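Local coordinates for deferrochelatase (Vibrio cholerae, PDB 5DE0), which binds heme b and probably works as a dye-decolorizing-type peroxidase, oxidising its substrates at the expense of hydrogen peroxide, at residues Asp138-Asp141 against Phe145-Gly148; Pro184-Leu189 against Leu278-Ala283. One frame throughout, in Å; residues are numbered along the deposited sequence.

Contact 1 (Asp138-Asp141 against Phe145-Gly148); sequences DARD and FIDG. With HEM (protoporphyrin IX containing Fe), chain F.
Arg140 and Ile146 face each other as a non-hydrogen-bonded antiparallel pair, framed by Asp147 N bonding to Ala139 O (3.0 Å) and Asp141 N to Phe145 O (2.8 Å). This single bridge, with no regular strand on either side, illustrates how a pocket loop can be shaped by very few bonds: it lays the GXXDG motif of the DyP-type peroxidases, here Gly144 to Gly148, against the residues just before it. On the outer side, the guanidinium of Arg140 lies over the Ile146 side chain, with Ile146 CG1 3.4 Å from its plane and beneath its centre. The arginine chain bends at chi3 (86°) to lay the group flat there. Arg140 NE bonds to Gly144 O, while NH1 makes a salt bridge with Asp138 OD2, whose hydrogen bond is weak and bent (123°); the two partners limit the turning of the group. On the heme side, Asp141 OD2 accepts a bond from Thr143 N and approaches CBC of a heme vinyl group. Asp147 turns its carboxylate to Arg233, a residue that also binds the heme. The motif's last glycine grips the cofactor directly: Gly148 N donates to propionate oxygen O1D at 2.6 Å.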
ATOM      1  N   ASP B 138     -17.637  -1.089   1.320  1.00 26.06           N
ATOM      2  CA  ASP B 138     -18.364  -2.104   2.071  1.00 26.93           C
ATOM      3  C   ASP B 138     -18.053  -3.499   1.536  1.00 26.83           C
ATOM      4  O   ASP B 138     -18.897  -4.135   0.903  1.00 27.34           O
ATOM      5  CB  ASP B 138     -19.874  -1.841   2.035  1.00 28.54           C
ATOM      6  CG  ASP B 138     -20.384  -1.512   0.645  1.00 30.06           C
ATOM      7  OD1 ASP B 138     -19.734  -0.706  -0.054  1.00 29.57           O
ATOM      8  OD2 ASP B 138     -21.439  -2.057   0.255  1.00 31.49           O
ATOM      9  N   ALA B 139     -16.832  -3.958   1.801  1.00 25.42           N
ATOM     10  CA  ALA B 139     -16.367  -5.284   1.388  1.00 25.55           C
ATOM     11  C   ALA B 139     -16.583  -5.526  -0.101  1.00 25.26           C
ATOM     12  O   ALA B 139     -17.070  -6.581  -0.500  1.00 25.33           O
ATOM     13  CB  ALA B 139     -17.059  -6.369   2.206  1.00 25.08           C
ATOM     14  N   ARG B 140     -16.217  -4.546  -0.917  1.00 25.55           N
ATOM     15  CA  ARG B 140     -16.408  -4.653  -2.356  1.00 26.07           C
ATOM     16  C   ARG B 140     -15.093  -4.883  -3.086  1.00 25.77           C
ATOM     17  O   ARG B 140     -14.038  -4.419  -2.658  1.00 25.16           O
ATOM     18  CB  ARG B 140     -17.085  -3.394  -2.907  1.00 27.29           C
ATOM     19  CG  ARG B 140     -18.290  -2.927  -2.108  1.00 32.58           C
ATOM     20  CD  ARG B 140     -19.111  -1.914  -2.891  1.00 31.35           C
ATOM     21  NE  ARG B 140     -20.079  -2.558  -3.773  1.00 39.33           N
ATOM     22  CZ  ARG B 140     -21.353  -2.773  -3.457  1.00 33.55           C
ATOM     23  NH1 ARG B 140     -21.821  -2.391  -2.277  1.00 32.53           N
ATOM     24  NH2 ARG B 140     -22.161  -3.367  -4.324  1.00 30.98           N
ATOM     25  N   ASP B 141     -15.167  -5.619  -4.188  1.00 25.35           N
ATOM     26  CA  ASP B 141     -14.062  -5.700  -5.128  1.00 25.17           C
ATOM     27  C   ASP B 141     -14.048  -4.393  -5.912  1.00 25.84           C
ATOM     28  O   ASP B 141     -15.047  -3.673  -5.930  1.00 26.35           O
ATOM     29  CB  ASP B 141     -14.220  -6.914  -6.051  1.00 25.25           C
ATOM     30  CG  ASP B 141     -13.058  -7.083  -7.009  1.00 24.71           C
ATOM     31  OD1 ASP B 141     -12.023  -7.642  -6.596  1.00 23.96           O
ATOM     32  OD2 ASP B 141     -13.179  -6.664  -8.178  1.00 25.33           O
ATOM     33  N   PHE B 145     -18.651  -4.921  -7.210  1.00 28.11           N
ATOM     34  CA  PHE B 145     -19.471  -5.983  -6.635  1.00 27.53           C
ATOM     35  C   PHE B 145     -18.936  -6.417  -5.278  1.00 26.75           C
ATOM     36  O   PHE B 145     -17.725  -6.450  -5.063  1.00 26.89           O
ATOM     37  CB  PHE B 145     -19.533  -7.191  -7.575  1.00 28.13           C
ATOM     38  CG  PHE B 145     -20.398  -6.981  -8.785  1.00 28.48           C
ATOM     39  CD1 PHE B 145     -19.980  -6.165  -9.824  1.00 29.31           C
ATOM     40  CD2 PHE B 145     -21.626  -7.618  -8.892  1.00 29.57           C
ATOM     41  CE1 PHE B 145     -20.773  -5.978 -10.941  1.00 30.75           C
ATOM     42  CE2 PHE B 145     -22.425  -7.435 -10.009  1.00 29.88           C
ATOM     43  CZ  PHE B 145     -21.998  -6.614 -11.034  1.00 30.59           C
ATOM     44  N   ILE B 146     -19.841  -6.751  -4.367  1.00 26.04           N
ATOM     45  CA  ILE B 146     -19.452  -7.234  -3.048  1.00 26.05           C
ATOM     46  C   ILE B 146     -18.796  -8.606  -3.159  1.00 25.72           C
ATOM     47  O   ILE B 146     -19.295  -9.488  -3.859  1.00 24.47           O
ATOM     48  CB  ILE B 146     -20.663  -7.318  -2.097  1.00 26.82           C
ATOM     49  CG1 ILE B 146     -21.321  -5.945  -1.954  1.00 27.84           C
ATOM     50  CG2 ILE B 146     -20.246  -7.859  -0.736  1.00 25.23           C
ATOM     51  CD1 ILE B 146     -22.536  -5.941  -1.052  1.00 28.53           C
ATOM     52  N   ASP B 147     -17.667  -8.776  -2.476  1.00 24.91           N
ATOM     53  CA  ASP B 147     -16.950 -10.045  -2.487  1.00 25.02           C
ATOM     54  C   ASP B 147     -17.011 -10.723  -1.121  1.00 24.57           C
ATOM     55  O   ASP B 147     -16.648 -10.128  -0.108  1.00 24.81           O
ATOM     56  CB  ASP B 147     -15.494  -9.831  -2.907  1.00 24.92           C
ATOM     57  CG  ASP B 147     -14.728 -11.134  -3.038  1.00 25.10           C
ATOM     58  OD1 ASP B 147     -15.359 -12.173  -3.325  1.00 24.29           O
ATOM     59  OD2 ASP B 147     -13.494 -11.119  -2.855  1.00 30.75           O
ATOM     60  N   GLY B 148     -17.478 -11.968  -1.101  1.00 24.18           N
ATOM     61  CA  GLY B 148     -17.555 -12.734   0.130  1.00 24.87           C
ATOM     62  C   GLY B 148     -18.975 -12.980   0.606  1.00 25.40           C
ATOM     63  O   GLY B 148     -19.190 -13.404   1.741  1.00 25.61           O
TER
HETATM   64  CHA HEM F 401     -18.122 -15.763  -5.457  1.00 24.51           C
HETATM   65  CHB HEM F 401     -14.363 -18.783  -5.988  1.00 23.66           C
HETATM   66  CHC HEM F 401     -11.921 -15.377  -8.458  1.00 23.49           C
HETATM   67  CHD HEM F 401     -15.296 -12.142  -7.166  1.00 24.63           C
HETATM   68  C1A HEM F 401     -17.320 -16.881  -5.387  1.00 24.82           C
HETATM   69  C2A HEM F 401     -17.659 -18.140  -4.756  1.00 25.10           C
HETATM   70  C3A HEM F 401     -16.621 -18.971  -4.901  1.00 24.49           C
HETATM   71  C4A HEM F 401     -15.587 -18.268  -5.631  1.00 23.72           C
HETATM   72  CMA HEM F 401     -16.520 -20.425  -4.390  1.00 23.93           C
HETATM   73  CAA HEM F 401     -18.992 -18.459  -4.044  1.00 24.63           C
HETATM   74  CBA HEM F 401     -19.846 -19.325  -4.968  1.00 26.60           C
HETATM   75  CGA HEM F 401     -21.214 -19.516  -4.375  1.00 26.68           C
HETATM   76  O1A HEM F 401     -22.050 -18.584  -4.488  1.00 26.84           O
HETATM   77  O2A HEM F 401     -21.465 -20.603  -3.796  1.00 27.26           O
HETATM   78  C1B HEM F 401     -13.421 -18.155  -6.770  1.00 23.33           C
HETATM   79  C2B HEM F 401     -12.267 -18.792  -7.365  1.00 23.47           C
HETATM   80  C3B HEM F 401     -11.582 -17.872  -8.043  1.00 23.67           C
HETATM   81  C4B HEM F 401     -12.280 -16.598  -7.915  1.00 22.62           C
HETATM   82  CMB HEM F 401     -11.880 -20.282  -7.230  1.00 22.57           C
HETATM   83  CAB HEM F 401     -10.280 -18.194  -8.810  1.00 21.91           C
HETATM   84  CBB HEM F 401      -9.572 -17.259  -9.440  1.00 23.47           C
HETATM   85  C1C HEM F 401     -12.601 -14.186  -8.299  1.00 23.69           C
HETATM   86  C2C HEM F 401     -12.187 -12.884  -8.792  1.00 24.21           C
HETATM   87  C3C HEM F 401     -13.128 -11.991  -8.427  1.00 24.32           C
HETATM   88  C4C HEM F 401     -14.160 -12.706  -7.704  1.00 24.78           C
HETATM   89  CMC HEM F 401     -10.881 -12.635  -9.581  1.00 22.87           C
HETATM   90  CAC HEM F 401     -13.217 -10.464  -8.681  1.00 23.95           C
HETATM   91  CBC HEM F 401     -12.366  -9.765  -9.438  1.00 25.54           C
HETATM   92  C1D HEM F 401     -16.411 -12.810  -6.703  1.00 24.16           C
HETATM   93  C2D HEM F 401     -17.722 -12.226  -6.532  1.00 24.82           C
HETATM   94  C3D HEM F 401     -18.607 -13.358  -5.995  1.00 24.26           C
HETATM   95  C4D HEM F 401     -17.741 -14.512  -5.897  1.00 24.13           C
HETATM   96  CMD HEM F 401     -18.149 -10.772  -6.825  1.00 24.94           C
HETATM   97  CAD HEM F 401     -20.106 -13.277  -5.643  1.00 24.58           C
HETATM   98  CBD HEM F 401     -20.296 -12.814  -4.203  1.00 24.72           C
HETATM   99  CGD HEM F 401     -19.734 -13.840  -3.255  1.00 25.80           C
HETATM  100  O1D HEM F 401     -18.584 -13.651  -2.780  1.00 24.26           O
HETATM  101  O2D HEM F 401     -20.433 -14.846  -2.967  1.00 25.58           O
HETATM  102  NA  HEM F 401     -16.048 -16.995  -5.911  1.00 25.41           N
HETATM  103  NB  HEM F 401     -13.398 -16.818  -7.127  1.00 24.74           N
HETATM  104  NC  HEM F 401     -13.808 -14.037  -7.644  1.00 25.38           N
HETATM  105  ND  HEM F 401     -16.466 -14.147  -6.321  1.00 25.53           N
HETATM  106 FE   HEM F 401     -14.979 -15.503  -6.825  1.00 29.49          FE

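Contact 2 (Pro184-Leu189 against Leu278-Ala283); sequences PAWNRL and LRFTKA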
ATOM      1  N   PRO B 184     -11.239   0.102 -17.138  1.00 36.12           N
ATOM      2  CA  PRO B 184     -11.944   0.805 -18.221  1.00 36.78           C
ATOM      3  C   PRO B 184     -12.810  -0.110 -19.088  1.00 36.48           C
ATOM      4  O   PRO B 184     -13.935   0.260 -19.426  1.00 40.36           O
ATOM      5  CB  PRO B 184     -10.802   1.405 -19.048  1.00 36.79           C
ATOM      6  CG  PRO B 184      -9.693   1.576 -18.074  1.00 36.02           C
ATOM      7  CD  PRO B 184      -9.792   0.396 -17.157  1.00 35.08           C
ATOM      8  N   ALA B 185     -12.290  -1.282 -19.440  1.00 36.51           N
ATOM      9  CA  ALA B 185     -13.039  -2.243 -20.240  1.00 37.43           C
ATOM     10  C   ALA B 185     -14.277  -2.720 -19.491  1.00 37.08           C
ATOM     11  O   ALA B 185     -15.339  -2.916 -20.083  1.00 38.15           O
ATOM     12  CB  ALA B 185     -12.157  -3.423 -20.617  1.00 37.19           C
ATOM     13  N   TRP B 186     -14.131  -2.902 -18.182  1.00 35.57           N
ATOM     14  CA  TRP B 186     -15.241  -3.332 -17.341  1.00 35.19           C
ATOM     15  C   TRP B 186     -16.267  -2.214 -17.174  1.00 36.19           C
ATOM     16  O   TRP B 186     -17.464  -2.467 -17.028  1.00 35.39           O
ATOM     17  CB  TRP B 186     -14.724  -3.790 -15.976  1.00 33.54           C
ATOM     18  CG  TRP B 186     -15.809  -4.103 -14.994  1.00 33.09           C
ATOM     19  CD1 TRP B 186     -16.226  -3.317 -13.961  1.00 32.94           C
ATOM     20  CD2 TRP B 186     -16.622  -5.283 -14.955  1.00 33.02           C
ATOM     21  NE1 TRP B 186     -17.245  -3.936 -13.278  1.00 34.34           N
ATOM     22  CE2 TRP B 186     -17.510  -5.142 -13.871  1.00 32.85           C
ATOM     23  CE3 TRP B 186     -16.686  -6.443 -15.731  1.00 32.34           C
ATOM     24  CZ2 TRP B 186     -18.444  -6.123 -13.538  1.00 31.59           C
ATOM     25  CZ3 TRP B 186     -17.617  -7.414 -15.401  1.00 31.70           C
ATOM     26  CH2 TRP B 186     -18.483  -7.246 -14.315  1.00 31.55           C
ATOM     27  N   ASN B 187     -15.788  -0.975 -17.209  1.00 36.83           N
ATOM     28  CA  ASN B 187     -16.647   0.193 -17.046  1.00 37.69           C
ATOM     29  C   ASN B 187     -17.606   0.379 -18.221  1.00 38.49           C
ATOM     30  O   ASN B 187     -18.671   0.980 -18.074  1.00 38.91           O
ATOM     31  CB  ASN B 187     -15.794   1.452 -16.864  1.00 39.83           C
ATOM     32  CG  ASN B 187     -16.627   2.683 -16.546  1.00 46.11           C
ATOM     33  OD1 ASN B 187     -17.653   2.599 -15.869  1.00 43.15           O
ATOM     34  ND2 ASN B 187     -16.188   3.836 -17.040  1.00 42.00           N
ATOM     35  N   ARG B 188     -17.225  -0.141 -19.383  1.00 38.93           N
ATOM     36  CA  ARG B 188     -18.035  -0.002 -20.589  1.00 39.72           C
ATOM     37  C   ARG B 188     -19.387  -0.694 -20.438  1.00 41.48           C
ATOM     38  O   ARG B 188     -20.402  -0.203 -20.929  1.00 41.31           O
ATOM     39  CB  ARG B 188     -17.296  -0.565 -21.808  1.00 41.93           C
ATOM     40  CG  ARG B 188     -15.914   0.027 -22.040  1.00 43.53           C
ATOM     41  CD  ARG B 188     -15.567   0.055 -23.524  1.00 48.24           C
ATOM     42  NE  ARG B 188     -15.944  -1.182 -24.206  1.00 56.43           N
ATOM     43  CZ  ARG B 188     -15.109  -2.184 -24.463  1.00 59.85           C
ATOM     44  NH1 ARG B 188     -13.836  -2.103 -24.100  1.00 53.07           N
ATOM     45  NH2 ARG B 188     -15.545  -3.271 -25.088  1.00 57.85           N
ATOM     46  N   LEU B 189     -19.395  -1.833 -19.752  1.00 38.55           N
ATOM     47  CA  LEU B 189     -20.620  -2.601 -19.558  1.00 37.22           C
ATOM     48  C   LEU B 189     -21.567  -1.925 -18.572  1.00 37.06           C
ATOM     49  O   LEU B 189     -21.138  -1.352 -17.570  1.00 36.77           O
ATOM     50  CB  LEU B 189     -20.298  -4.018 -19.076  1.00 35.73           C
ATOM     51  CG  LEU B 189     -19.876  -5.048 -20.129  1.00 35.23           C
ATOM     52  CD1 LEU B 189     -18.500  -4.739 -20.713  1.00 36.42           C
ATOM     53  CD2 LEU B 189     -19.913  -6.452 -19.540  1.00 34.59           C
ATOM     54  N   LEU B 278     -13.141 -13.322 -16.496  1.00 31.09           N
ATOM     55  CA  LEU B 278     -11.754 -13.348 -16.953  1.00 31.34           C
ATOM     56  C   LEU B 278     -11.542 -12.522 -18.219  1.00 31.74           C
ATOM     57  O   LEU B 278     -10.430 -12.450 -18.742  1.00 31.55           O
ATOM     58  CB  LEU B 278     -11.304 -14.790 -17.185  1.00 31.20           C
ATOM     59  CG  LEU B 278     -11.270 -15.656 -15.924  1.00 30.07           C
ATOM     60  CD1 LEU B 278     -10.867 -17.087 -16.246  1.00 29.84           C
ATOM     61  CD2 LEU B 278     -10.334 -15.054 -14.883  1.00 29.42           C
ATOM     62  N   ARG B 279     -12.611 -11.904 -18.711  1.00 33.51           N
ATOM     63  CA  ARG B 279     -12.513 -10.973 -19.830  1.00 37.82           C
ATOM     64  C   ARG B 279     -11.985  -9.627 -19.357  1.00 32.71           C
ATOM     65  O   ARG B 279     -11.488  -8.828 -20.150  1.00 31.82           O
ATOM     66  CB  ARG B 279     -13.875 -10.787 -20.503  1.00 34.42           C
ATOM     67  CG  ARG B 279     -14.362 -11.984 -21.293  1.00 35.18           C
ATOM     68  CD  ARG B 279     -15.822 -11.806 -21.670  1.00 36.49           C
ATOM     69  NE  ARG B 279     -16.065 -10.529 -22.335  1.00 39.24           N
ATOM     70  CZ  ARG B 279     -17.265  -9.976 -22.475  1.00 38.08           C
ATOM     71  NH1 ARG B 279     -18.340 -10.582 -21.988  1.00 38.10           N
ATOM     72  NH2 ARG B 279     -17.391  -8.811 -23.095  1.00 37.69           N
ATOM     73  N   PHE B 280     -12.093  -9.386 -18.055  1.00 30.78           N
ATOM     74  CA  PHE B 280     -11.795  -8.076 -17.493  1.00 31.29           C
ATOM     75  C   PHE B 280     -10.736  -8.140 -16.396  1.00 30.08           C
ATOM     76  O   PHE B 280     -10.441  -7.135 -15.751  1.00 29.47           O
ATOM     77  CB  PHE B 280     -13.077  -7.440 -16.954  1.00 31.69           C
ATOM     78  CG  PHE B 280     -14.209  -7.436 -17.940  1.00 32.47           C
ATOM     79  CD1 PHE B 280     -14.326  -6.421 -18.874  1.00 33.49           C
ATOM     80  CD2 PHE B 280     -15.151  -8.451 -17.937  1.00 32.66           C
ATOM     81  CE1 PHE B 280     -15.364  -6.415 -19.784  1.00 34.08           C
ATOM     82  CE2 PHE B 280     -16.196  -8.450 -18.845  1.00 33.89           C
ATOM     83  CZ  PHE B 280     -16.301  -7.430 -19.770  1.00 33.85           C
ATOM     84  N   THR B 281     -10.170  -9.324 -16.188  1.00 29.79           N
ATOM     85  CA  THR B 281      -9.084  -9.489 -15.231  1.00 29.26           C
ATOM     86  C   THR B 281      -8.184 -10.646 -15.646  1.00 29.74           C
ATOM     87  O   THR B 281      -8.616 -11.559 -16.349  1.00 29.10           O
ATOM     88  CB  THR B 281      -9.607  -9.729 -13.798  1.00 27.69           C
ATOM     89  OG1 THR B 281      -8.510  -9.730 -12.877  1.00 27.13           O
ATOM     90  CG2 THR B 281     -10.349 -11.054 -13.705  1.00 28.09           C
ATOM     91  N   LYS B 282      -6.926 -10.591 -15.223  1.00 28.46           N
ATOM     92  CA  LYS B 282      -5.951 -11.618 -15.572  1.00 29.02           C
ATOM     93  C   LYS B 282      -5.093 -12.001 -14.370  1.00 32.81           C
ATOM     94  O   LYS B 282      -4.621 -11.135 -13.633  1.00 26.77           O
ATOM     95  CB  LYS B 282      -5.055 -11.143 -16.719  1.00 30.56           C
ATOM     96  CG  LYS B 282      -5.791 -10.863 -18.021  1.00 35.66           C
ATOM     97  CD  LYS B 282      -4.845 -10.350 -19.092  1.00 36.29           C
ATOM     98  CE  LYS B 282      -5.576 -10.114 -20.403  1.00 41.59           C
ATOM     99  NZ  LYS B 282      -4.658  -9.615 -21.465  1.00 48.00           N
ATOM    100  N   ALA B 283      -4.891 -13.301 -14.181  1.00 29.97           N
ATOM    101  CA  ALA B 283      -4.019 -13.788 -13.120  1.00 26.56           C
ATOM    102  C   ALA B 283      -2.560 -13.585 -13.507  1.00 25.66           C
ATOM    103  O   ALA B 283      -2.160 -13.905 -14.625  1.00 26.54           O
ATOM    104  CB  ALA B 283      -4.299 -15.255 -12.828  1.00 25.18           C
TER
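A mainly apolar, aromatic contact joins helix 183-188 to the turn that leads into strand 281-291, at the edge of the four-stranded antiparallel sheet of the C-terminal ferredoxin-like domain. It shows how one ring can join a helix to the start of a strand. Phe280 is that ring, buried against Ala185, Trp186 and Leu189; its side chain is about 8 Å from the heme, so this is packing close to the pocket. The indole of Trp186 meets it in a T-shaped pair, edge of tryptophan to face of phenylalanine, with planes at 77° and the centroid of the indole's six-membered ring 5.0 Å from that of Phe280. The closest approach is Trp186 CE3, 3.4 Å from Phe280 CD2, with CZ3 beside it. With chi1 at 173°, Trp186 swings CG away from its own backbone N and brings the benzo edge onto Phe280, while NE1 reaches Thr143 O. Near the CZ end Leu189 CD1 comes in obliquely, on the tryptophan side, 3.6 Å from Phe280 CZ. Ala185 adds CB at 4.1 Å from Phe280 CD1, and its carbonyl O lies 3.5 Å from Phe280 CE1. Across the ring's other face is Arg279, with CB 3.6 Å from the ring plane and the guanidinium near Phe280 CZ. Helix 191-198 backs Trp186 and Leu189, and Phe280 is tied through its backbone to Asn182. No hydrogen bond spans the two segments. Their cohesion therefore rests mainly on shape, dispersion and the weak electrostatics of C-H edge against pi face, with the indole N-H satisfied elsewhere.

How the contacts relate
Leaving strand 125-134, the chain first makes contact 1, which closes a short loop of three intervening residues. It then passes through helix 155-161 and strand 172-181 to helix 183-188, where contact 2 opens; 88 residues later, contact 2 closes at the start of strand 281-291, the antiparallel neighbour of 172-181. The two loops follow in series, neither crossing nor enclosing the other, yet they meet in space: Phe145 CE1 packs 3.5 Å from Trp186 CZ2, and helix 191-198 touches both side chains. His181 adds a polar link, bonding Asp141 through NE2 and Thr281 through ND1. Pocket loop, helices and sheet edge are thus tied together beside the heme.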